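Local coordinates for protein molybdopterin synthase catalytic subunit (Homo sapiens, PDB 5MPO) that catalyses the conversion of precursor Z into molybdopterin by inserting two sulfur atoms taken from the thiocarboxylated small subunit MOCS2A, at residues S64-A69 / L100-V105. Residues are numbered along the deposited sequence; the frame is centred on the assembly and turned at random.
Sequences SLEYEA and LGLVPV
The Tyr67 ring meets Val103 obliquely, CD1 lying 3.6 Å from CG2, while the carbonyl oxygen of Gly101 sits at the ring edge near its plane. His98 adds an edge-to-face ring contact, and Tyr67 OH bonds to Ser109 OG. With CG of Tyr67 anti to the carbonyl carbon (chi1 -71°), the ring is carried alongside Val103. Tyr67 CB lies 4.0 Å from Leu100 CD2; the other methyl of that leucine, CD1, packs on Ala69 CB at 3.9 Å. Two hydrogen-bonded antiparallel pairs define the register. Leu65 and Val103 exchange both backbone bonds, the one from Val103 N to Leu65 O being almost straight at 2.8 Å. Tyr67 and Gly101 do the same, and Gly101 N reaches a lone pair of Tyr67 O in the carbonyl plane at 2.7 Å. Leu65 O also accepts from Ser64 OG at 3.1 Å, the hydroxyl standing 52° out of the carbonyl plane. That hydroxyl also touches Leu102 CD2 at 3.4 Å, on the sheet face shared with Glu66. Replacing Ser64 by alanine removes the hydroxyl, and Leu65 O is then likely to keep Val103 N but lose its second donor, while the Leu102 methyl would lose the atom it rests on. Across the other edge of 64-69, backbone bonds from Ser64, Glu66 and Glu68 join strand 139-145, where Leu65 packs on Lys141 and Glu143, predicted substrate-binding residues. With axes at 148°, this is a twisted antiparallel ladder within the antiparallel sheet of the MoaE fold, with strand 60-69 central between 101-104 and 139-145.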
loop_
_atom_site.group_PDB
_atom_site.type_symbol
_atom_site.label_atom_id
_atom_site.label_comp_id
_atom_site.label_asym_id
_atom_site.label_seq_id
_atom_site.Cartn_x
_atom_site.Cartn_y
_atom_site.Cartn_z
ATOM N N SER C 64 -12.366 -20.340 6.584
ATOM C CA SER C 64 -13.138 -19.219 6.120
ATOM C C SER C 64 -13.297 -18.286 7.306
ATOM O O SER C 64 -13.267 -18.725 8.472
ATOM C CB SER C 64 -14.505 -19.729 5.624
ATOM O OG SER C 64 -15.308 -18.660 5.221
ATOM N N LEU C 65 -13.374 -16.996 7.006
ATOM C CA LEU C 65 -13.916 -15.976 7.923
ATOM C C LEU C 65 -15.346 -15.622 7.450
ATOM O O LEU C 65 -15.690 -15.731 6.251
ATOM C CB LEU C 65 -13.096 -14.686 7.887
ATOM C CG LEU C 65 -11.714 -14.742 8.536
ATOM C CD1 LEU C 65 -10.774 -13.632 8.038
ATOM C CD2 LEU C 65 -11.876 -14.683 10.035
ATOM N N GLU C 66 -16.162 -15.198 8.400
ATOM C CA GLU C 66 -17.486 -14.704 8.098
ATOM C C GLU C 66 -17.583 -13.310 8.653
ATOM O O GLU C 66 -17.284 -13.114 9.850
ATOM C CB GLU C 66 -18.583 -15.540 8.754
ATOM C CG GLU C 66 -19.943 -14.992 8.343
ATOM C CD GLU C 66 -21.100 -15.774 8.866
ATOM O OE1 GLU C 66 -21.067 -16.240 10.014
ATOM O OE2 GLU C 66 -22.057 -15.906 8.105
ATOM N N TYR C 67 -18.026 -12.369 7.804
ATOM C CA TYR C 67 -18.116 -10.936 8.166
ATOM C C TYR C 67 -19.562 -10.459 8.088
ATOM O O TYR C 67 -20.308 -10.758 7.136
ATOM C CB TYR C 67 -17.322 -10.093 7.180
ATOM C CG TYR C 67 -15.818 -10.202 7.272
ATOM C CD1 TYR C 67 -15.104 -11.146 6.506
ATOM C CD2 TYR C 67 -15.092 -9.323 8.093
ATOM C CE1 TYR C 67 -13.717 -11.222 6.591
ATOM C CE2 TYR C 67 -13.714 -9.384 8.169
ATOM C CZ TYR C 67 -13.023 -10.328 7.419
ATOM O OH TYR C 67 -11.650 -10.355 7.515
ATOM N N GLU C 68 -19.939 -9.691 9.089
ATOM C CA GLU C 68 -21.160 -8.919 9.057
ATOM C C GLU C 68 -20.910 -7.499 9.435
ATOM O O GLU C 68 -19.901 -7.181 10.106
ATOM C CB GLU C 68 -22.189 -9.541 9.997
ATOM C CG GLU C 68 -22.070 -9.255 11.467
ATOM C CD GLU C 68 -23.061 -10.082 12.299
ATOM O OE1 GLU C 68 -23.358 -11.252 11.903
ATOM O OE2 GLU C 68 -23.518 -9.558 13.352
ATOM N N ALA C 69 -21.886 -6.656 9.096
ATOM C CA ALA C 69 -21.791 -5.228 9.346
ATOM C C ALA C 69 -23.121 -4.576 9.666
ATOM O O ALA C 69 -24.136 -5.003 9.187
ATOM C CB ALA C 69 -21.195 -4.568 8.113
ATOM N N LEU C 100 -18.711 -8.994 2.477
ATOM C CA LEU C 100 -19.505 -9.442 3.617
ATOM C C LEU C 100 -19.932 -10.903 3.464
ATOM O O LEU C 100 -19.949 -11.411 2.372
ATOM C CB LEU C 100 -20.699 -8.507 3.794
ATOM C CG LEU C 100 -20.387 -7.108 4.319
ATOM C CD1 LEU C 100 -21.657 -6.336 4.654
ATOM C CD2 LEU C 100 -19.494 -7.163 5.558
ATOM N N GLY C 101 -20.283 -11.555 4.581
ATOM C CA GLY C 101 -20.507 -12.991 4.607
ATOM C C GLY C 101 -19.191 -13.761 4.518
ATOM O O GLY C 101 -18.214 -13.368 5.149
ATOM N N LEU C 102 -19.163 -14.820 3.714
ATOM C CA LEU C 102 -18.087 -15.808 3.726
ATOM C C LEU C 102 -16.900 -15.491 2.841
ATOM O O LEU C 102 -16.994 -15.431 1.596
ATOM C CB LEU C 102 -18.624 -17.209 3.366
ATOM C CG LEU C 102 -19.466 -17.807 4.515
ATOM C CD1 LEU C 102 -20.271 -18.995 4.004
ATOM C CD2 LEU C 102 -18.634 -18.183 5.746
ATOM N N VAL C 103 -15.757 -15.330 3.487
ATOM C CA VAL C 103 -14.523 -15.003 2.764
ATOM C C VAL C 103 -13.605 -16.179 3.012
ATOM O O VAL C 103 -13.026 -16.303 4.109
ATOM C CB VAL C 103 -13.890 -13.681 3.241
ATOM C CG1 VAL C 103 -12.701 -13.306 2.368
ATOM C CG2 VAL C 103 -14.949 -12.593 3.216
ATOM N N PRO C 104 -13.511 -17.074 2.024
ATOM C CA PRO C 104 -12.591 -18.205 2.218
ATOM C C PRO C 104 -11.098 -17.773 2.193
ATOM O O PRO C 104 -10.757 -16.617 1.871
ATOM C CB PRO C 104 -12.928 -19.129 1.048
ATOM C CG PRO C 104 -13.357 -18.178 -0.019
ATOM C CD PRO C 104 -14.130 -17.090 0.692
ATOM N N VAL C 105 -10.252 -18.726 2.563
ATOM C CA VAL C 105 -8.818 -18.545 2.658
ATOM C C VAL C 105 -8.240 -17.983 1.363
ATOM O O VAL C 105 -8.617 -18.376 0.265
ATOM C CB VAL C 105 -8.111 -19.869 3.019
ATOM C CG1 VAL C 105 -6.596 -19.765 2.821
ATOM C CG2 VAL C 105 -8.433 -20.263 4.470
#